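Local coordinates for protein carboxylesterase SOBER1 (Arabidopsis thaliana, PDB 6AVV) that hydrolyses carboxylic esters with a preference for short acyl chains, shows phospholipase A2 activity and dampens the plant hypersensitive response to the bacterial effector AvrBsT, at residues 130-135 with 192-197; 58-63 with 110-115; 65-70 with 167-172. One frame throughout, in Å; residues are numbered along the deposited sequence.

Contact 1. Residues 130-135 with 192-197; sequences VLSGWV and LGHSIS
Leu131, the last residue of strand 127-131, meets Ile196 through a single pair of branches, Leu131 CD2 lying 4.0 Å from Ile196 CG1. The two side chains meet at a slant, and both also touch Trp10 of strand 7-11 and Leu107 of strand 102-107, which extends this apolar patch into the central sheet. Ser132 follows, where the chain leaves the strand, and turns its hydroxyl to the 192-197 loop. Two waters relay it there: Ser132 OG donates to one water that in turn donates to Gly193 O, and accepts from a second that donates to Ser195 O. Through the waters the buried hydroxyl reaches the carbonyls of the residues before and after His194, the centre of an inverse gamma turn. This is the histidine loop of an alpha/beta hydrolase: by similarity His194 belongs to the charge relay, and its ND1 and NE2 are hydrogen-bonded to Asp162 and Ser108. With CG anti to the backbone N (chi1 -159°), the imidazole turns back toward Ser132, edge first. Ser132 O lies near the ring plane, 3.3 Å from His194 CE1, while Ser132 CB packs 3.8 Å from His194 ND1. Further on, the indole of Trp134 stacks on Phe67.

Contact 2. Residues 58-63 with 110-115; sequences SWFDVP and GGALTL
The indole of Trp59 carries Leu113 CD1 on one face, the methyl standing 3.2 Å above the ring plane and offset toward the rim. Leu113 CD1 lies 3.5 Å from Trp59 CD2 and as close to Trp59 CG, so this one methyl sits over the CG-CD2 bond, toward the CE3 side, a CH-pi type of approach. The leucine side chain runs roughly perpendicular to that of the tryptophan. Gly110 CA comes up obliquely, 4.2 Å from Trp59 CD1. The Trp59 ring also meets that of His12, and its NE1 is spent on His12 O, which fixes the rotation of the indole.

Phe60 presents its edge instead. Ala112 CB lies near the ring plane, 3.8 Å from Phe60 CZ, and the backbone of Leu113 comes to the same rim, Leu113 N being 4.1 Å from Phe60 CE2. CG of Phe60 sits between the backbone N and the carbonyl carbon (chi1 58°), a setting that carries the ring from the loop to the helix. Leu113 meets both aromatic residues, with different atoms: its CD1 is on the indole face and Leu113 CB is 4.2 Å from Phe60 CE2. Within the helix, Gly110 O accepts from both Thr114 N and Thr114 OG1, reached from opposite faces of its carbonyl plane.

Gln109, just before the segment, hydrogen-bonds both Ser58 OG and Trp59 N, and Leu113 also touches Ala81 and Val85 of helix 75-94. The helix is the one that follows the nucleophile elbow of the alpha/beta hydrolase fold: Gly106, Ser108 and Gly110 fit the GxSxG pattern, with Ser108 the catalytic serine by similarity.

Contact 3. Residues 65-70 with 167-172; sequences LPFKVG and FEAGQA
Val69 packs against the first turn of helix 167-171, and its side chain can be followed outward from the backbone. Val69 CB points at the helix and lies 4.2 Å from Glu168 OE1. Beyond it the branch CG2, anti to the carbonyl carbon of Val69, does most of the touching. Val69 CG2 rests 3.4 Å from Glu168 O and 3.6 Å from Ala169 N, so it sits against the peptide group joining the two residues. Val69 CG2 also meets the aliphatic part of Glu168, with Glu168 CG at 3.7 Å, and further along the helix reaches Ala172 CB at 4.3 Å. One methyl thus spans residues 168, 169 and 172, one helical turn.

Glu168 runs alongside this branch with its CG anti to the backbone N (chi1 -162°) and its chain extended, which brings OE1 back toward the loop. There a water donates to Glu168 OE1 and accepts from Val69 N, bridging the carboxylate to the loop backbone at the exposed rim of the contact. On the inner side Ala169 CB points to the loop and lies in the plane of the Phe67 ring, at its edge, 3.9 Å from Phe67 CD2. The ring thus meets the helix by its rim.

The loop runs on from the region after strand 54-57 toward helix 75-94. Phe67 makes backbone hydrogen bonds with Met164 and Leu166 just ahead of helix 167-171, tying the loop to the chain that enters the helix. On another side of the same helix, Phe167 touches Ala188 and Gln171 touches Phe186, both of strand 184-189 at the edge of the parallel sheet.

In this alpha/beta hydrolase contacts 2 and 3 pack a loop on helices, while contact 1 joins a strand end to a loop. Contact 1 lies about 13 Å from contact 2 and about 11 Å from contact 3, centre to centre; contacts 2 and 3 are about 14 Å apart. Trp134 of contact 1 is the common neighbour, its CZ2 packing 4.0 Å from Phe60 CZ and its ring also meeting Phe67. Helix 109-119 leads on to strand 127-131. Contact 2 closes before contact 1 opens, whereas contact 3 crosses both. Residues 58-63 and 65-70 belong to one loop reaching two helices, with the Phe67 side chain about 7 Å from that of His194, of the charge relay by similarity.

Contact 1. Residues 130-135 with 192-197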
loop_
_atom_site.group_PDB
_atom_site.type_symbol
_atom_site.label_atom_id
_atom_site.label_comp_id
_atom_site.label_asym_id
_atom_site.label_seq_id
_atom_site.Cartn_x
_atom_site.Cartn_y
_atom_site.Cartn_z
ATOM N N VAL A 130 4.011 -1.387 -1.765
ATOM C CA VAL A 130 2.850 -2.189 -2.130
ATOM C C VAL A 130 3.284 -3.645 -2.133
ATOM O O VAL A 130 4.252 -3.999 -2.817
ATOM C CB VAL A 130 2.306 -1.777 -3.507
ATOM C CG1 VAL A 130 1.163 -2.699 -3.962
ATOM C CG2 VAL A 130 1.917 -0.304 -3.518
ATOM N N LEU A 131 2.583 -4.497 -1.372
ATOM C CA LEU A 131 2.837 -5.932 -1.376
ATOM C C LEU A 131 1.617 -6.610 -1.974
ATOM O O LEU A 131 0.537 -6.588 -1.376
ATOM C CB LEU A 131 3.119 -6.463 0.029
ATOM C CG LEU A 131 4.405 -6.003 0.719
ATOM C CD1 LEU A 131 4.239 -4.646 1.350
ATOM C CD2 LEU A 131 4.752 -7.009 1.823
ATOM N N SER A 132 1.775 -7.159 -3.175
ATOM C CA SER A 132 0.748 -7.986 -3.798
ATOM C C SER A 132 -0.573 -7.234 -3.911
ATOM O O SER A 132 -1.652 -7.783 -3.677
ATOM C CB SER A 132 0.575 -9.293 -3.026
ATOM O OG SER A 132 1.841 -9.904 -2.871
ATOM N N GLY A 133 -0.492 -5.958 -4.275
ATOM C CA GLY A 133 -1.666 -5.138 -4.431
ATOM C C GLY A 133 -2.145 -5.078 -5.867
ATOM O O GLY A 133 -1.792 -5.909 -6.714
ATOM N N TRP A 134 -2.975 -4.079 -6.143
ATOM C CA TRP A 134 -3.469 -3.834 -7.493
ATOM C C TRP A 134 -3.772 -2.354 -7.590
ATOM O O TRP A 134 -3.825 -1.660 -6.577
ATOM C CB TRP A 134 -4.704 -4.679 -7.807
ATOM C CG TRP A 134 -5.936 -4.440 -6.911
ATOM C CD1 TRP A 134 -6.958 -3.571 -7.150
ATOM C CD2 TRP A 134 -6.275 -5.125 -5.692
ATOM N NE1 TRP A 134 -7.907 -3.657 -6.153
ATOM C CE2 TRP A 134 -7.516 -4.611 -5.254
ATOM C CE3 TRP A 134 -5.653 -6.122 -4.934
ATOM C CZ2 TRP A 134 -8.143 -5.052 -4.082
ATOM C CZ3 TRP A 134 -6.278 -6.568 -3.778
ATOM C CH2 TRP A 134 -7.520 -6.037 -3.367
ATOM N N VAL A 135 -3.964 -1.842 -8.800
ATOM C CA VAL A 135 -4.283 -0.430 -8.974
ATOM C C VAL A 135 -5.799 -0.286 -8.853
ATOM O O VAL A 135 -6.537 -0.968 -9.588
ATOM C CB VAL A 135 -3.719 0.164 -10.276
ATOM C CG1 VAL A 135 -3.042 -0.879 -11.132
ATOM C CG2 VAL A 135 -4.704 1.049 -11.020
ATOM N N LEU A 192 6.503 -17.230 -5.155
ATOM C CA LEU A 192 5.699 -16.677 -4.080
ATOM C C LEU A 192 4.262 -16.480 -4.535
ATOM O O LEU A 192 4.003 -16.059 -5.666
ATOM C CB LEU A 192 6.283 -15.344 -3.618
ATOM C CG LEU A 192 5.554 -14.665 -2.457
ATOM C CD1 LEU A 192 5.645 -15.520 -1.206
ATOM C CD2 LEU A 192 6.123 -13.291 -2.204
ATOM N N GLY A 193 3.329 -16.802 -3.653
ATOM C CA GLY A 193 1.928 -16.568 -3.908
ATOM C C GLY A 193 1.440 -15.319 -3.207
ATOM O O GLY A 193 2.158 -14.316 -3.108
ATOM N N HIS A 194 0.212 -15.382 -2.703
ATOM C CA HIS A 194 -0.434 -14.217 -2.103
ATOM C C HIS A 194 -0.174 -14.212 -0.598
ATOM O O HIS A 194 -1.048 -14.484 0.227
ATOM C CB HIS A 194 -1.923 -14.210 -2.409
ATOM C CG HIS A 194 -2.546 -12.857 -2.267
ATOM N ND1 HIS A 194 -2.226 -11.813 -3.111
ATOM C CD2 HIS A 194 -3.440 -12.363 -1.376
ATOM C CE1 HIS A 194 -2.907 -10.739 -2.754
ATOM N NE2 HIS A 194 -3.646 -11.045 -1.701
ATOM N N SER A 195 1.066 -13.885 -0.255
ATOM C CA SER A 195 1.503 -13.879 1.132
ATOM C C SER A 195 2.749 -13.016 1.219
ATOM O O SER A 195 3.281 -12.551 0.205
ATOM C CB SER A 195 1.786 -15.297 1.633
ATOM O OG SER A 195 2.832 -15.897 0.886
ATOM N N ILE A 196 3.203 -12.810 2.450
ATOM C CA ILE A 196 4.431 -12.083 2.740
ATOM C C ILE A 196 5.540 -13.089 3.015
ATOM O O ILE A 196 5.367 -14.005 3.824
ATOM C CB ILE A 196 4.244 -11.152 3.945
ATOM C CG1 ILE A 196 3.151 -10.126 3.651
ATOM C CG2 ILE A 196 5.551 -10.466 4.287
ATOM C CD1 ILE A 196 2.812 -9.266 4.851
ATOM N N SER A 197 6.683 -12.920 2.370
ATOM C CA SER A 197 7.852 -13.705 2.729
ATOM C C SER A 197 8.837 -12.831 3.496
ATOM O O SER A 197 8.824 -11.600 3.386
ATOM C CB SER A 197 8.515 -14.322 1.497
ATOM O OG SER A 197 9.169 -13.347 0.713
HETATM O O HOH W 1 2.053 -11.922 -4.444
HETATM O O HOH W 2 3.505 -10.003 -0.811
#

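Contact 2. Residues 58-63 with 110-115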
loop_
_atom_site.group_PDB
_atom_site.type_symbol
_atom_site.label_atom_id
_atom_site.label_comp_id
_atom_site.label_asym_id
_atom_site.label_seq_id
_atom_site.Cartn_x
_atom_site.Cartn_y
_atom_site.Cartn_z
ATOM N N SER A 58 -12.712 -4.322 6.031
ATOM C CA SER A 58 -12.444 -4.103 4.616
ATOM C C SER A 58 -12.221 -2.618 4.399
ATOM O O SER A 58 -13.059 -1.808 4.801
ATOM C CB SER A 58 -13.612 -4.592 3.755
ATOM O OG SER A 58 -13.400 -4.276 2.378
ATOM N N TRP A 59 -11.120 -2.259 3.732
ATOM C CA TRP A 59 -10.848 -0.841 3.526
ATOM C C TRP A 59 -11.825 -0.232 2.532
ATOM O O TRP A 59 -12.233 0.926 2.680
ATOM C CB TRP A 59 -9.407 -0.653 3.048
ATOM C CG TRP A 59 -8.392 -1.000 4.079
ATOM C CD1 TRP A 59 -7.546 -2.062 4.070
ATOM C CD2 TRP A 59 -8.110 -0.267 5.279
ATOM N NE1 TRP A 59 -6.755 -2.050 5.200
ATOM C CE2 TRP A 59 -7.075 -0.952 5.955
ATOM C CE3 TRP A 59 -8.630 0.899 5.845
ATOM C CZ2 TRP A 59 -6.557 -0.516 7.183
ATOM C CZ3 TRP A 59 -8.114 1.333 7.062
ATOM C CH2 TRP A 59 -7.093 0.624 7.717
ATOM N N PHE A 60 -12.166 -0.976 1.482
ATOM C CA PHE A 60 -13.035 -0.467 0.430
ATOM C C PHE A 60 -13.638 -1.674 -0.266
ATOM O O PHE A 60 -13.110 -2.780 -0.173
ATOM C CB PHE A 60 -12.274 0.425 -0.557
ATOM C CG PHE A 60 -11.111 -0.263 -1.217
ATOM C CD1 PHE A 60 -11.309 -1.089 -2.305
ATOM C CD2 PHE A 60 -9.816 -0.085 -0.745
ATOM C CE1 PHE A 60 -10.247 -1.725 -2.918
ATOM C CE2 PHE A 60 -8.743 -0.721 -1.349
ATOM C CZ PHE A 60 -8.954 -1.539 -2.441
ATOM N N ASP A 61 -14.736 -1.453 -0.979
ATOM C CA ASP A 61 -15.434 -2.598 -1.538
ATOM C C ASP A 61 -14.624 -3.207 -2.673
ATOM O O ASP A 61 -14.013 -2.501 -3.484
ATOM C CB ASP A 61 -16.829 -2.229 -2.026
ATOM C CG ASP A 61 -17.709 -3.471 -2.235
ATOM O OD1 ASP A 61 -17.356 -4.560 -1.717
ATOM O OD2 ASP A 61 -18.744 -3.360 -2.921
ATOM N N VAL A 62 -14.620 -4.534 -2.705
ATOM C CA VAL A 62 -13.897 -5.321 -3.690
ATOM C C VAL A 62 -14.921 -6.120 -4.485
ATOM O O VAL A 62 -15.474 -7.103 -3.991
ATOM C CB VAL A 62 -12.863 -6.245 -3.016
ATOM C CG1 VAL A 62 -12.174 -7.150 -4.042
ATOM C CG2 VAL A 62 -11.828 -5.413 -2.282
ATOM N N PRO A 63 -15.240 -5.685 -5.702
ATOM C CA PRO A 63 -16.257 -6.403 -6.492
ATOM C C PRO A 63 -15.869 -7.823 -6.837
ATOM O O PRO A 63 -16.750 -8.689 -6.915
ATOM C CB PRO A 63 -16.398 -5.538 -7.757
ATOM C CG PRO A 63 -15.859 -4.191 -7.383
ATOM C CD PRO A 63 -14.804 -4.432 -6.347
ATOM N N GLY A 110 -4.714 -3.729 1.260
ATOM C CA GLY A 110 -3.974 -2.651 1.885
ATOM C C GLY A 110 -2.892 -2.099 0.984
ATOM O O GLY A 110 -2.535 -0.921 1.090
ATOM N N GLY A 111 -2.335 -2.938 0.109
ATOM C CA GLY A 111 -1.401 -2.432 -0.885
ATOM C C GLY A 111 -2.082 -1.567 -1.928
ATOM O O GLY A 111 -1.549 -0.525 -2.314
ATOM N N ALA A 112 -3.269 -1.971 -2.388
ATOM C CA ALA A 112 -4.039 -1.106 -3.278
ATOM C C ALA A 112 -4.325 0.235 -2.609
ATOM O O ALA A 112 -4.199 1.288 -3.232
ATOM C CB ALA A 112 -5.348 -1.790 -3.687
ATOM N N LEU A 113 -4.700 0.206 -1.329
ATOM C CA LEU A 113 -4.985 1.441 -0.604
ATOM C C LEU A 113 -3.720 2.276 -0.430
ATOM O O LEU A 113 -3.766 3.510 -0.500
ATOM C CB LEU A 113 -5.588 1.099 0.761
ATOM C CG LEU A 113 -6.735 1.917 1.370
ATOM C CD1 LEU A 113 -6.737 1.866 2.918
ATOM C CD2 LEU A 113 -6.793 3.348 0.837
ATOM N N THR A 114 -2.593 1.614 -0.174
ATOM C CA THR A 114 -1.315 2.306 -0.084
ATOM C C THR A 114 -1.064 3.104 -1.342
ATOM O O THR A 114 -0.737 4.293 -1.283
ATOM C CB THR A 114 -0.181 1.304 0.136
ATOM O OG1 THR A 114 -0.226 0.821 1.481
ATOM C CG2 THR A 114 1.161 1.980 -0.068
ATOM N N LEU A 115 -1.201 2.450 -2.495
ATOM C CA LEU A 115 -0.972 3.118 -3.772
ATOM C C LEU A 115 -1.865 4.345 -3.905
ATOM O O LEU A 115 -1.392 5.454 -4.195
ATOM C CB LEU A 115 -1.241 2.115 -4.890
ATOM C CG LEU A 115 -0.487 2.029 -6.212
ATOM C CD1 LEU A 115 -1.468 2.176 -7.368
ATOM C CD2 LEU A 115 0.697 2.960 -6.293
#

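Contact 3. Residues 65-70 with 167-172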
loop_
_atom_site.group_PDB
_atom_site.type_symbol
_atom_site.label_atom_id
_atom_site.label_comp_id
_atom_site.label_asym_id
_atom_site.label_seq_id
_atom_site.Cartn_x
_atom_site.Cartn_y
_atom_site.Cartn_z
ATOM N N LEU A 65 -12.749 -11.031 -6.584
ATOM C CA LEU A 65 -11.533 -11.665 -6.119
ATOM C C LEU A 65 -11.667 -13.127 -6.538
ATOM O O LEU A 65 -12.737 -13.722 -6.338
ATOM C CB LEU A 65 -11.377 -11.545 -4.606
ATOM C CG LEU A 65 -10.009 -11.313 -3.997
ATOM C CD1 LEU A 65 -9.277 -10.168 -4.660
ATOM C CD2 LEU A 65 -10.200 -11.036 -2.509
ATOM N N PRO A 66 -10.628 -13.745 -7.124
ATOM C CA PRO A 66 -9.305 -13.216 -7.470
ATOM C C PRO A 66 -9.352 -12.012 -8.395
ATOM O O PRO A 66 -10.290 -11.835 -9.171
ATOM C CB PRO A 66 -8.632 -14.398 -8.170
ATOM C CG PRO A 66 -9.271 -15.602 -7.554
ATOM C CD PRO A 66 -10.712 -15.199 -7.359
ATOM N N PHE A 67 -8.332 -11.174 -8.282
ATOM C CA PHE A 67 -8.232 -9.956 -9.062
ATOM C C PHE A 67 -7.348 -10.201 -10.273
ATOM O O PHE A 67 -6.165 -10.532 -10.124
ATOM C CB PHE A 67 -7.669 -8.820 -8.218
ATOM C CG PHE A 67 -7.818 -7.484 -8.868
ATOM C CD1 PHE A 67 -8.924 -6.694 -8.596
ATOM C CD2 PHE A 67 -6.883 -7.037 -9.789
ATOM C CE1 PHE A 67 -9.083 -5.457 -9.219
ATOM C CE2 PHE A 67 -7.030 -5.807 -10.403
ATOM C CZ PHE A 67 -8.128 -5.020 -10.120
ATOM N N LYS A 68 -7.924 -10.015 -11.461
ATOM C CA LYS A 68 -7.250 -10.173 -12.738
ATOM C C LYS A 68 -7.104 -8.813 -13.399
ATOM O O LYS A 68 -7.768 -7.845 -13.027
ATOM C CB LYS A 68 -8.044 -11.100 -13.668
ATOM C CG LYS A 68 -8.910 -12.118 -12.960
ATOM C CD LYS A 68 -10.032 -12.610 -13.880
ATOM C CE LYS A 68 -11.356 -12.746 -13.133
ATOM N NZ LYS A 68 -12.533 -12.856 -14.046
ATOM N N VAL A 69 -6.240 -8.751 -14.418
ATOM C CA VAL A 69 -6.248 -7.588 -15.292
ATOM C C VAL A 69 -7.645 -7.440 -15.875
ATOM O O VAL A 69 -8.200 -8.387 -16.447
ATOM C CB VAL A 69 -5.189 -7.729 -16.394
ATOM C CG1 VAL A 69 -5.371 -6.635 -17.438
ATOM C CG2 VAL A 69 -3.796 -7.667 -15.797
ATOM N N GLY A 70 -8.236 -6.265 -15.697
ATOM C CA GLY A 70 -9.589 -6.026 -16.144
ATOM C C GLY A 70 -10.665 -6.318 -15.127
ATOM O O GLY A 70 -11.850 -6.136 -15.437
ATOM N N PHE A 167 -0.193 -11.945 -10.828
ATOM C CA PHE A 167 1.053 -11.232 -11.097
ATOM C C PHE A 167 0.882 -10.246 -12.249
ATOM O O PHE A 167 1.386 -9.122 -12.195
ATOM C CB PHE A 167 2.157 -12.249 -11.406
ATOM C CG PHE A 167 3.520 -11.651 -11.604
ATOM C CD1 PHE A 167 4.236 -11.135 -10.538
ATOM C CD2 PHE A 167 4.102 -11.632 -12.864
ATOM C CE1 PHE A 167 5.494 -10.601 -10.719
ATOM C CE2 PHE A 167 5.359 -11.098 -13.054
ATOM C CZ PHE A 167 6.060 -10.580 -11.984
ATOM N N GLU A 168 0.137 -10.652 -13.283
ATOM C CA GLU A 168 -0.164 -9.786 -14.422
ATOM C C GLU A 168 -0.830 -8.482 -13.985
ATOM O O GLU A 168 -0.586 -7.422 -14.571
ATOM C CB GLU A 168 -1.067 -10.553 -15.390
ATOM C CG GLU A 168 -1.154 -10.019 -16.799
ATOM C CD GLU A 168 -2.071 -10.873 -17.662
ATOM O OE1 GLU A 168 -3.149 -11.274 -17.168
ATOM O OE2 GLU A 168 -1.714 -11.150 -18.827
ATOM N N ALA A 169 -1.692 -8.541 -12.968
ATOM C CA ALA A 169 -2.320 -7.324 -12.462
ATOM C C ALA A 169 -1.319 -6.437 -11.735
ATOM O O ALA A 169 -1.421 -5.202 -11.792
ATOM C CB ALA A 169 -3.490 -7.672 -11.547
ATOM N N GLY A 170 -0.347 -7.034 -11.043
ATOM C CA GLY A 170 0.711 -6.231 -10.452
ATOM C C GLY A 170 1.604 -5.599 -11.502
ATOM O O GLY A 170 2.010 -4.439 -11.370
ATOM N N GLN A 171 1.922 -6.351 -12.564
ATOM C CA GLN A 171 2.707 -5.791 -13.658
ATOM C C GLN A 171 1.981 -4.639 -14.325
ATOM O O GLN A 171 2.620 -3.689 -14.789
ATOM C CB GLN A 171 3.021 -6.870 -14.688
ATOM C CG GLN A 171 4.029 -7.883 -14.215
ATOM C CD GLN A 171 4.275 -8.944 -15.263
ATOM O OE1 GLN A 171 3.352 -9.652 -15.669
ATOM N NE2 GLN A 171 5.518 -9.055 -15.717
ATOM N N ALA A 172 0.648 -4.690 -14.361
ATOM C CA ALA A 172 -0.137 -3.636 -14.995
ATOM C C ALA A 172 0.020 -2.291 -14.296
ATOM O O ALA A 172 -0.283 -1.253 -14.898
ATOM C CB ALA A 172 -1.615 -4.032 -15.036
HETATM O O HOH W 3 -5.232 -11.037 -15.801
#